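Local atomic coordinates of transcriptional regulator (Aquifex aeolicus, PDB entry 2EH3), a protein that probably binds DNA as a dimeric helix-turn-helix regulator of the TetR/AcrR family and controls transcription. Residues K12-E17 and Q21-E26; R56-I61 and I112-R117; V83-K88 and R155-L160; D97-C100 and F104-I107; R117-F122 and E136-F141. One frame throughout, in Å; residues are numbered along the deposited sequence.

Contact 1 of 5, residues K12-E17 and Q21-E26; sequences KELFFE and QGTSVE
Thr23 packs against Leu14 and Phe15 where helix 3-18 meets the entry to helix 25-32, the first helix of the predicted helix-turn-helix motif in this TetR-type DNA-binding domain. The threonine side chain sets its two branches to different tasks. CG2 lies opposite the backbone N across the CA-CB bond and reaches Leu14: Thr23 CG2 is 3.7 Å from Leu14 CB, the two side chains crossing at about a right angle. OG1, beside its own backbone N (chi1 -63°), is turned back to the chain between the segments, where it hydrogen-bonds Gly19 O. Phe15 leans over from the helix with CG beside its backbone N (chi1 -66°), which carries the ring rim toward the threonine. Thr23 CB sits near the ring plane, so Thr23 meets the rim of the ring, not a face. The ring also touches Leu49 and Ile53 of helix 46-67 and Ile93 of helix 88-99, and packs edge-to-face with Tyr20. Replacing the ring by the methyl of an alanine is likely to leave a gap beside Thr23 CB, Leu49, Ile53 and Ile93. Just downstream, Ser24 takes the N-cap position of helix 25-32, and its backbone N is bound by Glu27. Within the contact, Thr23 CB stands 3.7 Å from both Phe15 CD1 and Phe15 CE1.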
# COMPACT_ATOMS: atom_id res chain seq x y z
N LYS A 12 1.79 0.73 21.45
CA LYS A 12 1.89 -0.06 20.21
C LYS A 12 0.82 -1.13 20.23
O LYS A 12 0.17 -1.39 19.21
CB LYS A 12 3.28 -0.71 20.09
CG LYS A 12 4.35 0.24 19.60
CD LYS A 12 5.68 -0.48 19.31
CE LYS A 12 6.38 -0.85 20.58
NZ LYS A 12 7.86 -1.02 20.34
N GLU A 13 0.61 -1.75 21.39
CA GLU A 13 -0.41 -2.78 21.49
C GLU A 13 -1.82 -2.23 21.24
O GLU A 13 -2.55 -2.80 20.42
CB GLU A 13 -0.37 -3.44 22.88
CG GLU A 13 0.74 -4.47 23.02
CD GLU A 13 0.68 -5.52 21.91
OE1 GLU A 13 -0.44 -5.98 21.58
OE2 GLU A 13 1.75 -5.88 21.38
N LEU A 14 -2.18 -1.14 21.91
CA LEU A 14 -3.51 -0.58 21.73
C LEU A 14 -3.72 -0.02 20.32
O LEU A 14 -4.78 -0.22 19.75
CB LEU A 14 -3.81 0.51 22.77
CG LEU A 14 -3.88 -0.04 24.19
CD1 LEU A 14 -4.23 1.09 25.12
CD2 LEU A 14 -4.91 -1.19 24.27
N PHE A 15 -2.74 0.68 19.77
CA PHE A 15 -2.90 1.21 18.41
C PHE A 15 -3.06 0.06 17.40
O PHE A 15 -3.82 0.17 16.44
CB PHE A 15 -1.70 2.07 17.99
CG PHE A 15 -1.54 3.35 18.77
CD1 PHE A 15 -2.60 3.92 19.48
CD2 PHE A 15 -0.31 4.02 18.76
CE1 PHE A 15 -2.44 5.15 20.16
CE2 PHE A 15 -0.14 5.24 19.44
CZ PHE A 15 -1.21 5.80 20.14
N PHE A 16 -2.31 -1.02 17.59
CA PHE A 16 -2.40 -2.19 16.72
C PHE A 16 -3.81 -2.79 16.81
O PHE A 16 -4.46 -3.08 15.80
CB PHE A 16 -1.36 -3.25 17.14
CG PHE A 16 -1.48 -4.56 16.40
CD1 PHE A 16 -1.19 -4.64 15.05
CD2 PHE A 16 -1.91 -5.70 17.07
CE1 PHE A 16 -1.31 -5.84 14.37
CE2 PHE A 16 -2.03 -6.90 16.40
CZ PHE A 16 -1.73 -6.98 15.04
N GLU A 17 -4.29 -2.94 18.04
CA GLU A 17 -5.61 -3.50 18.27
C GLU A 17 -6.78 -2.66 17.78
O GLU A 17 -7.72 -3.19 17.20
CB GLU A 17 -5.81 -3.81 19.76
CG GLU A 17 -5.00 -5.00 20.27
CD GLU A 17 -5.33 -6.30 19.54
OE1 GLU A 17 -6.52 -6.63 19.40
OE2 GLU A 17 -4.39 -7.01 19.12
N GLN A 21 -6.61 6.84 16.26
CA GLN A 21 -7.75 7.70 16.56
C GLN A 21 -8.67 7.12 17.63
O GLN A 21 -9.23 7.85 18.46
CB GLN A 21 -8.58 7.97 15.30
CG GLN A 21 -7.82 8.69 14.17
CD GLN A 21 -7.34 10.11 14.52
OE1 GLN A 21 -6.57 10.72 13.77
NE2 GLN A 21 -7.81 10.64 15.64
N GLY A 22 -8.80 5.79 17.62
CA GLY A 22 -9.66 5.11 18.57
C GLY A 22 -9.05 4.74 19.91
O GLY A 22 -9.68 3.99 20.67
N THR A 23 -7.86 5.25 20.19
CA THR A 23 -7.18 4.98 21.47
C THR A 23 -6.86 6.30 22.12
O THR A 23 -6.30 7.18 21.49
CB THR A 23 -5.89 4.18 21.25
OG1 THR A 23 -6.26 2.92 20.68
CG2 THR A 23 -5.17 3.94 22.56
N SER A 24 -7.21 6.43 23.40
CA SER A 24 -6.97 7.69 24.12
C SER A 24 -5.79 7.57 25.09
O SER A 24 -5.36 6.47 25.43
CB SER A 24 -8.22 8.07 24.91
OG SER A 24 -8.42 7.16 25.98
N VAL A 25 -5.26 8.72 25.51
CA VAL A 25 -4.18 8.74 26.48
C VAL A 25 -4.71 8.09 27.75
O VAL A 25 -4.00 7.35 28.43
CB VAL A 25 -3.71 10.18 26.73
CG1 VAL A 25 -2.79 10.24 27.95
CG2 VAL A 25 -3.01 10.69 25.48
N GLU A 26 -5.98 8.35 28.07
CA GLU A 26 -6.53 7.74 29.27
C GLU A 26 -6.48 6.20 29.23
O GLU A 26 -6.13 5.57 30.22
CB GLU A 26 -7.96 8.20 29.50
CG GLU A 26 -8.56 7.55 30.74
CD GLU A 26 -7.63 7.64 31.95
OE1 GLU A 26 -7.34 8.78 32.39
OE2 GLU A 26 -7.19 6.57 32.45

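Contact 2 of 5, residues R56-I61 and I112-R117; sequences RTHKKI and IEDAKR
His58 and Asp114 meet through a single short hydrogen bond, His58 NE2 to Asp114 OD2 at 2.7 Å, and this is the tight part of the contact. The N-H...O angle of 141° is bent. The carboxylate oxygen lies close to the imidazole plane, at the ring edge, but the nitrogen comes to it from above the carboxylate plane, and the two flat groups stand nearly perpendicular, 84° apart. Both side chains have CG anti to the backbone N, which extends each across the space between the helices. The bond ties helix 46-67, which leads out of the DNA-binding domain of a TetR-type regulator, to helix 105-126 of the C-terminal domain. Asp114 is used on both oxygens: OD2 also receives a salt bridge from Arg118, while OD1 pairs with Arg117 NH2 at 3.1 Å in a weak hydrogen bond. These neighbouring arginines would be expected to stabilise the negative carboxylate. Looser packing lies beside the polar pair, where Ile61 and Ala115 come no nearer than 4.7 Å by their side chains. The contact lies at the surface, with His58 and Asp114 both partly exposed.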
# COMPACT_ATOMS: atom_id res chain seq x y z
N ARG A 56 11.45 5.10 16.39
CA ARG A 56 12.26 4.03 16.95
C ARG A 56 12.35 2.83 16.01
O ARG A 56 13.41 2.20 15.93
CB ARG A 56 11.74 3.64 18.32
CG ARG A 56 12.05 4.69 19.36
CD ARG A 56 11.64 4.23 20.73
NE ARG A 56 12.02 5.22 21.73
CZ ARG A 56 12.41 4.92 22.96
NH1 ARG A 56 12.46 3.65 23.36
NH2 ARG A 56 12.76 5.89 23.79
N THR A 57 11.27 2.51 15.28
CA THR A 57 11.35 1.39 14.35
C THR A 57 12.20 1.82 13.15
O THR A 57 12.98 1.02 12.61
CB THR A 57 9.94 0.89 13.91
OG1 THR A 57 9.28 0.30 15.04
CG2 THR A 57 10.05 -0.19 12.85
N HIS A 58 12.10 3.08 12.75
CA HIS A 58 12.91 3.59 11.63
C HIS A 58 14.38 3.48 12.02
O HIS A 58 15.23 3.12 11.19
CB HIS A 58 12.59 5.06 11.36
CG HIS A 58 13.39 5.65 10.23
ND1 HIS A 58 13.83 6.96 10.23
CD2 HIS A 58 13.81 5.12 9.05
CE1 HIS A 58 14.47 7.21 9.11
NE2 HIS A 58 14.48 6.12 8.37
N LYS A 59 14.69 3.80 13.27
CA LYS A 59 16.08 3.72 13.73
C LYS A 59 16.61 2.30 13.64
O LYS A 59 17.80 2.13 13.39
CB LYS A 59 16.22 4.26 15.15
CG LYS A 59 16.33 5.77 15.15
CD LYS A 59 16.18 6.37 16.54
CE LYS A 59 16.56 7.83 16.51
NZ LYS A 59 15.96 8.52 15.34
N LYS A 60 15.75 1.30 13.84
CA LYS A 60 16.20 -0.09 13.72
C LYS A 60 16.52 -0.35 12.25
O LYS A 60 17.42 -1.14 11.93
CB LYS A 60 15.11 -1.08 14.18
CG LYS A 60 14.92 -1.07 15.68
CD LYS A 60 13.73 -1.91 16.13
CE LYS A 60 13.50 -1.71 17.63
NZ LYS A 60 12.18 -2.20 18.11
N ILE A 61 15.79 0.32 11.35
CA ILE A 61 16.02 0.16 9.92
C ILE A 61 17.33 0.83 9.53
O ILE A 61 18.13 0.26 8.77
CB ILE A 61 14.85 0.75 9.10
CG1 ILE A 61 13.57 -0.04 9.41
CG2 ILE A 61 15.16 0.66 7.60
CD1 ILE A 61 13.66 -1.52 9.12
N ILE A 112 9.56 6.04 4.01
CA ILE A 112 9.74 5.14 2.88
C ILE A 112 10.84 5.71 2.00
O ILE A 112 11.73 4.98 1.57
CB ILE A 112 8.47 5.01 2.01
CG1 ILE A 112 7.34 4.36 2.82
CG2 ILE A 112 8.81 4.22 0.72
CD1 ILE A 112 7.52 2.86 3.06
N GLU A 113 10.76 7.01 1.75
CA GLU A 113 11.76 7.66 0.90
C GLU A 113 13.14 7.50 1.50
O GLU A 113 14.10 7.27 0.77
CB GLU A 113 11.43 9.15 0.73
CG GLU A 113 12.43 9.96 -0.08
CD GLU A 113 12.69 9.38 -1.46
OE1 GLU A 113 11.77 8.75 -2.01
OE2 GLU A 113 13.81 9.57 -2.00
N ASP A 114 13.24 7.61 2.83
CA ASP A 114 14.54 7.47 3.46
C ASP A 114 15.06 6.06 3.30
O ASP A 114 16.25 5.86 3.00
CB ASP A 114 14.51 7.79 4.95
CG ASP A 114 15.90 7.74 5.58
OD1 ASP A 114 16.74 8.60 5.24
OD2 ASP A 114 16.17 6.82 6.38
N ALA A 115 14.20 5.07 3.50
CA ALA A 115 14.62 3.69 3.35
C ALA A 115 15.05 3.47 1.89
O ALA A 115 16.04 2.78 1.62
CB ALA A 115 13.47 2.74 3.70
N LYS A 116 14.29 4.05 0.96
CA LYS A 116 14.61 3.90 -0.46
C LYS A 116 15.97 4.52 -0.78
O LYS A 116 16.77 3.91 -1.51
CB LYS A 116 13.54 4.56 -1.33
CG LYS A 116 13.60 4.11 -2.78
CD LYS A 116 12.33 4.49 -3.52
CE LYS A 116 12.48 5.78 -4.29
NZ LYS A 116 13.32 5.58 -5.50
N ARG A 117 16.24 5.71 -0.24
CA ARG A 117 17.52 6.37 -0.47
C ARG A 117 18.66 5.51 0.05
O ARG A 117 19.68 5.36 -0.63
CB ARG A 117 17.58 7.75 0.20
CG ARG A 117 16.78 8.85 -0.49
CD ARG A 117 17.16 10.24 0.04
NE ARG A 117 16.95 10.40 1.48
CZ ARG A 117 15.78 10.70 2.04
NH1 ARG A 117 14.72 10.90 1.28
NH2 ARG A 117 15.67 10.82 3.36

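Contact 3 of 5, residues V83-K88 and R155-L160; sequences VLYREK and RELPFL
The end of helix 73-86 meets the start of helix 157-171 here, within the all-helical C-terminal domain of the TetR fold, and Tyr85 bridges the two. Its CG is anti to the backbone N (chi1 -167°), which sends the ring out from the helix and across to the loop residues 155-156 and the first turn of helix 157-171. The hydroxyl of Tyr85 donates from OH to Arg155 O over 2.8 Å, meeting the carbonyl at a C=O...O angle of 130°, with the donor tilted out of the carbonyl plane. That oxygen lies at the ring edge, near its plane. Leu157 closes one face: its CB stands 3.8 Å from the ring centroid and 6° off the ring normal, a CH-pi contact over the centre, while its CD1 lies 3.8 Å from Tyr85 CG. On the opposite face Lys88 CD lies over the centre, 4.2 Å above the plane, so the ring is sandwiched between a leucine methylene and a lysine chain. Lys88 NZ curls back to give Tyr85 O a hydrogen bond of 3.0 Å, and Lys88 N reaches the same oxygen from the other face of its carbonyl plane. Leu160 touches the ring more distantly, with CD1 4.3 Å from Tyr85 CE1. Leu157 also packs on Leu81 and lies near Glu82, a ligand of one magnesium ion. With both faces covered, the tyrosine ring is probably limited in its turning, and its hydroxyl is satisfied by the backbone carbonyl of Arg155.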
# COMPACT_ATOMS: atom_id res chain seq x y z
N VAL A 83 13.39 -8.04 10.31
CA VAL A 83 13.09 -6.92 11.20
C VAL A 83 11.66 -6.46 10.99
O VAL A 83 10.95 -6.26 11.97
CB VAL A 83 14.07 -5.75 10.98
CG1 VAL A 83 13.56 -4.48 11.70
CG2 VAL A 83 15.46 -6.16 11.49
N LEU A 84 11.23 -6.29 9.74
CA LEU A 84 9.84 -5.86 9.54
C LEU A 84 8.86 -6.86 10.17
O LEU A 84 7.85 -6.46 10.75
CB LEU A 84 9.54 -5.71 8.06
CG LEU A 84 10.31 -4.62 7.32
CD1 LEU A 84 10.02 -4.70 5.82
CD2 LEU A 84 9.93 -3.26 7.87
N TYR A 85 9.17 -8.17 10.06
CA TYR A 85 8.28 -9.19 10.61
C TYR A 85 8.25 -9.09 12.14
O TYR A 85 7.17 -9.17 12.73
CB TYR A 85 8.74 -10.59 10.17
CG TYR A 85 7.70 -11.66 10.43
CD1 TYR A 85 6.72 -11.96 9.47
CD2 TYR A 85 7.67 -12.33 11.64
CE1 TYR A 85 5.71 -12.92 9.73
CE2 TYR A 85 6.67 -13.29 11.92
CZ TYR A 85 5.70 -13.57 10.96
OH TYR A 85 4.73 -14.51 11.22
N ARG A 86 9.40 -8.94 12.77
CA ARG A 86 9.46 -8.78 14.24
C ARG A 86 8.68 -7.53 14.65
O ARG A 86 8.02 -7.52 15.70
CB ARG A 86 10.91 -8.62 14.72
CG ARG A 86 11.81 -9.84 14.56
CD ARG A 86 12.99 -9.77 15.54
NE ARG A 86 13.73 -8.51 15.50
CZ ARG A 86 14.69 -8.21 14.63
NH1 ARG A 86 15.05 -9.09 13.70
NH2 ARG A 86 15.31 -7.04 14.69
N GLU A 87 8.77 -6.48 13.83
CA GLU A 87 8.08 -5.20 14.08
C GLU A 87 6.73 -5.15 13.37
O GLU A 87 6.24 -4.06 13.11
CB GLU A 87 8.94 -4.02 13.57
CG GLU A 87 10.35 -3.94 14.15
CD GLU A 87 10.38 -3.41 15.57
OE1 GLU A 87 9.76 -2.35 15.81
OE2 GLU A 87 11.02 -4.05 16.43
N LYS A 88 6.09 -6.29 13.11
CA LYS A 88 4.84 -6.26 12.34
C LYS A 88 3.70 -5.42 12.92
O LYS A 88 2.88 -4.90 12.17
CB LYS A 88 4.37 -7.68 12.00
CG LYS A 88 4.16 -8.59 13.17
CD LYS A 88 3.99 -10.02 12.65
CE LYS A 88 4.15 -11.02 13.78
NZ LYS A 88 5.46 -10.87 14.47
N ARG A 155 0.88 -14.85 7.74
CA ARG A 155 1.61 -16.07 7.47
C ARG A 155 2.84 -16.05 8.37
O ARG A 155 3.25 -14.98 8.86
CB ARG A 155 2.06 -16.15 6.00
CG ARG A 155 0.92 -16.11 4.99
CD ARG A 155 -0.07 -17.25 5.21
NE ARG A 155 0.61 -18.55 5.14
CZ ARG A 155 0.81 -19.25 4.02
NH1 ARG A 155 0.37 -18.80 2.84
NH2 ARG A 155 1.50 -20.38 4.07
N GLU A 156 3.45 -17.22 8.55
CA GLU A 156 4.66 -17.34 9.36
C GLU A 156 5.85 -16.85 8.52
O GLU A 156 5.85 -16.92 7.28
CB GLU A 156 4.90 -18.80 9.78
CG GLU A 156 3.86 -19.37 10.74
CD GLU A 156 4.14 -20.82 11.09
OE1 GLU A 156 5.26 -21.12 11.57
OE2 GLU A 156 3.25 -21.68 10.88
N LEU A 157 6.87 -16.39 9.20
CA LEU A 157 8.08 -15.86 8.54
C LEU A 157 8.75 -16.78 7.51
O LEU A 157 9.22 -16.29 6.47
CB LEU A 157 9.09 -15.43 9.62
CG LEU A 157 10.42 -14.83 9.15
CD1 LEU A 157 10.18 -13.58 8.24
CD2 LEU A 157 11.26 -14.46 10.40
N PRO A 158 8.82 -18.10 7.76
CA PRO A 158 9.47 -18.93 6.75
C PRO A 158 8.85 -18.83 5.36
O PRO A 158 9.56 -18.90 4.34
CB PRO A 158 9.37 -20.34 7.34
CG PRO A 158 9.48 -20.06 8.84
CD PRO A 158 8.57 -18.85 9.00
N PHE A 159 7.53 -18.71 5.31
CA PHE A 159 6.84 -18.59 4.04
C PHE A 159 7.26 -17.29 3.34
O PHE A 159 7.56 -17.29 2.15
CB PHE A 159 5.32 -18.57 4.26
CG PHE A 159 4.55 -18.34 3.00
CD1 PHE A 159 4.36 -19.38 2.09
CD2 PHE A 159 4.01 -17.09 2.71
CE1 PHE A 159 3.65 -19.17 0.91
CE2 PHE A 159 3.30 -16.87 1.52
CZ PHE A 159 3.12 -17.91 0.63
N LEU A 160 7.27 -16.19 4.08
CA LEU A 160 7.66 -14.92 3.47
C LEU A 160 9.10 -14.96 3.00
O LEU A 160 9.42 -14.47 1.91
CB LEU A 160 7.45 -13.73 4.43
CG LEU A 160 5.99 -13.30 4.47
CD1 LEU A 160 5.30 -14.02 5.59
CD2 LEU A 160 5.88 -11.79 4.62

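Contact 4 of 5, residues D97-C100 and F104-I107; sequences DLLC and FRNI
Arg105 extends with CG anti to the backbone N and then bends at chi3 (-59°), which turns NE back onto Leu99 O; Leu98, with CG beside its own N, puts CG against Phe104 and CD2 against Ile107. The contact spans the short loop joining helix 88-99, which has a wider pi-type turn at 97-99, to helix 105-126 in the C-terminal domain of the TetR fold, with Phe104 at the N-cap position. Leu98 CD2 packs on Ile107 CG2 at 3.6 Å, and Leu98 CG lies 3.9 Å from Phe104 CB. The Phe104 ring leads away from these carbons and presents an edge to Asp97 O, while packing edge-to-face with Tyr20. Leu98 O also receives a CA-H...O contact from Arg105, and Ser101 OG bonds both this carbonyl and Phe104 N. The loop faces the dimer interface: Cys100 SG forms a disulfide with Cys100 of the second subunit, and Arg105 binds Tyr92 OH through NH1 and makes a cation-pi contact with Phe96, both of that subunit. Arg105 NE meets Leu99 O at 3.0 Å, nearly along the C=O axis (164°), with the carbonyl oxygen tilted 30° from the guanidinium plane.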
# COMPACT_ATOMS: atom_id res chain seq x y z
N ASP A 97 -2.56 3.76 10.41
CA ASP A 97 -2.61 5.01 11.16
C ASP A 97 -1.83 6.17 10.52
O ASP A 97 -2.11 7.35 10.84
CB ASP A 97 -2.13 4.78 12.59
CG ASP A 97 -3.03 3.86 13.35
OD1 ASP A 97 -4.25 4.11 13.40
OD2 ASP A 97 -2.50 2.86 13.87
N LEU A 98 -0.86 5.88 9.65
CA LEU A 98 -0.14 6.97 9.01
C LEU A 98 -0.48 7.14 7.54
O LEU A 98 -0.95 8.22 7.17
CB LEU A 98 1.38 6.84 9.24
CG LEU A 98 1.85 7.17 10.68
CD1 LEU A 98 1.76 5.96 11.58
CD2 LEU A 98 3.30 7.68 10.63
N LEU A 99 -0.27 6.13 6.69
CA LEU A 99 -0.63 6.31 5.28
C LEU A 99 -2.10 6.66 5.14
O LEU A 99 -2.46 7.59 4.40
CB LEU A 99 -0.32 5.03 4.48
CG LEU A 99 -0.90 5.06 3.05
CD1 LEU A 99 -0.24 6.20 2.27
CD2 LEU A 99 -0.63 3.70 2.32
N CYS A 100 -2.95 5.95 5.87
CA CYS A 100 -4.40 6.15 5.78
C CYS A 100 -4.90 7.46 6.36
O CYS A 100 -6.02 7.88 6.08
CB CYS A 100 -5.10 4.95 6.43
SG CYS A 100 -4.86 3.40 5.52
N PHE A 104 -0.91 12.47 9.05
CA PHE A 104 0.39 11.81 9.14
C PHE A 104 0.88 11.16 7.85
O PHE A 104 1.93 10.51 7.84
CB PHE A 104 0.36 10.74 10.26
CG PHE A 104 -0.03 11.27 11.61
CD1 PHE A 104 0.61 12.38 12.16
CD2 PHE A 104 -1.00 10.62 12.36
CE1 PHE A 104 0.30 12.82 13.45
CE2 PHE A 104 -1.32 11.06 13.67
CZ PHE A 104 -0.67 12.16 14.20
N ARG A 105 0.16 11.36 6.75
CA ARG A 105 0.58 10.76 5.47
C ARG A 105 2.00 11.13 5.07
O ARG A 105 2.74 10.28 4.55
CB ARG A 105 -0.37 11.18 4.35
CG ARG A 105 -0.18 10.34 3.07
CD ARG A 105 -1.34 10.52 2.10
NE ARG A 105 -2.58 10.13 2.76
CZ ARG A 105 -3.80 10.34 2.27
NH1 ARG A 105 -3.95 10.95 1.10
NH2 ARG A 105 -4.86 9.95 2.97
N ASN A 106 2.39 12.36 5.34
CA ASN A 106 3.72 12.81 4.98
C ASN A 106 4.82 12.01 5.69
O ASN A 106 5.90 11.82 5.13
CB ASN A 106 3.88 14.30 5.30
CG ASN A 106 3.84 14.56 6.80
OD1 ASN A 106 2.79 14.42 7.46
ND2 ASN A 106 5.00 14.92 7.35
N ILE A 107 4.56 11.57 6.92
CA ILE A 107 5.56 10.80 7.66
C ILE A 107 5.76 9.44 7.01
O ILE A 107 6.90 8.97 6.88
CB ILE A 107 5.13 10.61 9.13
CG1 ILE A 107 4.98 11.98 9.77
CG2 ILE A 107 6.15 9.73 9.90
CD1 ILE A 107 4.31 11.96 11.15

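Contact 5 of 5, residues R117-F122 and E136-F141; sequences RRFEKF and EIILGF
This is a buried apolar contact between two helices, 105-126 and 131-152, in the all-helical C-terminal domain of the TetR fold, and no hydrogen bond crosses it. The helices are consecutive in the chain. Phe119 carries it: with CG anti to the backbone N (chi1 -174°), its ring reaches toward helix 131-152, the Phe119 and Ile138 side chains crossing at about a right angle. The ring offers its edge, and Ile138 CB lies near the ring plane, so the isoleucine lies along the CE2-CZ side of the rim. Ile138 CG2 approaches Phe119 CZ at 3.8 Å, while Ile138 CD1 comes to 3.9 Å of the same CZ. Leu139 is a looser second partner, its CG 4.2 Å from Phe119 CD2. Leu77 of helix 73-86 touches both Phe119 and Ile138, and Phe65 of helix 46-67 also touches Phe119, so several helices converge on the ring. Cut back to an alanine, the position would probably leave a gap beside Ile138 and Leu77 and let the two helices shift against each other. Beside this apolar centre, Glu120 binds Ser135 OG, and Glu136 reaches Lys163 and Tyr149 of the second subunit. Leu139 and Ile137 pack on that subunit too, which places the second helix at the dimer interface. Phe119 CE2 stands 3.7 Å from both Ile138 CB and Ile138 CG2.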
# COMPACT_ATOMS: atom_id res chain seq x y z
N ARG A 117 16.24 5.71 -0.24
CA ARG A 117 17.52 6.37 -0.47
C ARG A 117 18.66 5.51 0.05
O ARG A 117 19.68 5.36 -0.63
CB ARG A 117 17.58 7.75 0.20
CG ARG A 117 16.78 8.85 -0.49
CD ARG A 117 17.16 10.24 0.04
NE ARG A 117 16.95 10.40 1.48
CZ ARG A 117 15.78 10.70 2.04
NH1 ARG A 117 14.72 10.90 1.28
NH2 ARG A 117 15.67 10.82 3.36
N ARG A 118 18.50 4.94 1.24
CA ARG A 118 19.56 4.11 1.79
C ARG A 118 19.77 2.83 1.01
O ARG A 118 20.91 2.38 0.80
CB ARG A 118 19.25 3.77 3.25
CG ARG A 118 19.29 4.98 4.12
CD ARG A 118 18.90 4.64 5.53
NE ARG A 118 18.89 5.84 6.38
CZ ARG A 118 19.97 6.30 7.00
NH1 ARG A 118 21.13 5.67 6.88
NH2 ARG A 118 19.87 7.39 7.75
N PHE A 119 18.68 2.22 0.57
CA PHE A 119 18.78 1.02 -0.20
C PHE A 119 19.47 1.33 -1.53
O PHE A 119 20.32 0.57 -2.02
CB PHE A 119 17.38 0.45 -0.41
CG PHE A 119 17.36 -0.88 -1.09
CD1 PHE A 119 18.34 -1.84 -0.83
CD2 PHE A 119 16.33 -1.17 -1.99
CE1 PHE A 119 18.29 -3.09 -1.46
CE2 PHE A 119 16.28 -2.40 -2.62
CZ PHE A 119 17.26 -3.36 -2.36
N GLU A 120 19.09 2.45 -2.13
CA GLU A 120 19.72 2.84 -3.40
C GLU A 120 21.20 3.01 -3.25
O GLU A 120 21.97 2.51 -4.10
CB GLU A 120 19.15 4.17 -3.93
CG GLU A 120 17.90 3.96 -4.67
CD GLU A 120 17.54 5.10 -5.56
OE1 GLU A 120 16.45 4.98 -6.12
OE2 GLU A 120 18.31 6.11 -5.70
N LYS A 121 21.62 3.70 -2.19
CA LYS A 121 23.04 3.95 -1.93
C LYS A 121 23.78 2.62 -1.83
O LYS A 121 24.87 2.46 -2.36
CB LYS A 121 23.23 4.74 -0.64
CG LYS A 121 22.77 6.20 -0.77
CD LYS A 121 23.14 7.06 0.45
CE LYS A 121 22.28 8.34 0.51
NZ LYS A 121 22.20 9.08 -0.78
N PHE A 122 23.19 1.68 -1.10
CA PHE A 122 23.79 0.34 -0.98
C PHE A 122 23.92 -0.34 -2.35
O PHE A 122 24.96 -0.95 -2.69
CB PHE A 122 22.92 -0.48 -0.01
CG PHE A 122 23.18 -1.95 -0.05
CD1 PHE A 122 24.20 -2.52 0.73
CD2 PHE A 122 22.41 -2.79 -0.86
CE1 PHE A 122 24.43 -3.89 0.68
CE2 PHE A 122 22.64 -4.17 -0.91
CZ PHE A 122 23.66 -4.71 -0.13
N GLU A 136 13.14 0.37 -6.75
CA GLU A 136 11.70 0.45 -6.97
C GLU A 136 11.10 -0.95 -7.01
O GLU A 136 10.07 -1.23 -6.36
CB GLU A 136 11.41 1.13 -8.31
CG GLU A 136 11.97 2.55 -8.46
CD GLU A 136 11.07 3.62 -7.89
OE1 GLU A 136 10.05 3.28 -7.23
OE2 GLU A 136 11.40 4.80 -8.09
N ILE A 137 11.73 -1.81 -7.80
CA ILE A 137 11.25 -3.19 -7.93
C ILE A 137 11.25 -3.92 -6.59
O ILE A 137 10.24 -4.52 -6.18
CB ILE A 137 12.14 -4.01 -8.87
CG1 ILE A 137 12.04 -3.46 -10.32
CG2 ILE A 137 11.71 -5.47 -8.82
CD1 ILE A 137 13.13 -4.01 -11.25
N ILE A 138 12.39 -3.90 -5.92
CA ILE A 138 12.52 -4.64 -4.68
C ILE A 138 11.69 -4.08 -3.55
O ILE A 138 11.06 -4.85 -2.82
CB ILE A 138 14.00 -4.75 -4.32
CG1 ILE A 138 14.69 -5.59 -5.42
CG2 ILE A 138 14.17 -5.44 -2.96
CD1 ILE A 138 16.21 -5.63 -5.31
N LEU A 139 11.63 -2.77 -3.39
CA LEU A 139 10.78 -2.23 -2.34
C LEU A 139 9.32 -2.55 -2.65
O LEU A 139 8.54 -2.85 -1.74
CB LEU A 139 10.94 -0.72 -2.19
CG LEU A 139 12.23 -0.26 -1.50
CD1 LEU A 139 12.18 1.27 -1.33
CD2 LEU A 139 12.35 -0.91 -0.14
N GLY A 140 8.95 -2.48 -3.92
CA GLY A 140 7.59 -2.80 -4.31
C GLY A 140 7.25 -4.25 -3.98
O GLY A 140 6.19 -4.54 -3.41
N PHE A 141 8.17 -5.14 -4.31
CA PHE A 141 7.99 -6.56 -4.06
C PHE A 141 7.90 -6.84 -2.56
O PHE A 141 7.02 -7.59 -2.12
CB PHE A 141 9.17 -7.30 -4.73
CG PHE A 141 9.26 -8.78 -4.44
CD1 PHE A 141 8.13 -9.61 -4.51
CD2 PHE A 141 10.51 -9.35 -4.17
CE1 PHE A 141 8.26 -11.01 -4.32
CE2 PHE A 141 10.63 -10.73 -3.99
CZ PHE A 141 9.51 -11.55 -4.06

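How the contacts relate
Contact 1 comes first in the chain, in the DNA-binding domain; its centre is about 16 Å from that of contact 4, and the two touch where Phe15 O packs on Asp97 OD2. Contacts 1 and 5 are the far ends, about 31 Å between centres, on opposite sides of the chain's centre. Helix 105-126 runs through contacts 4, 2 and 5, which all touch the second subunit; contacts 2 and 5 share Arg117. The segments of contacts 2 and 3 alternate along the chain and are linked by a Lys60-Glu87 salt bridge, while contacts 4 and 5 fall between those of contact 3. Helix 46-67, bonded to helix 105-126 in contact 2, is consistent with coupling of DNA-binding end and dimer interface.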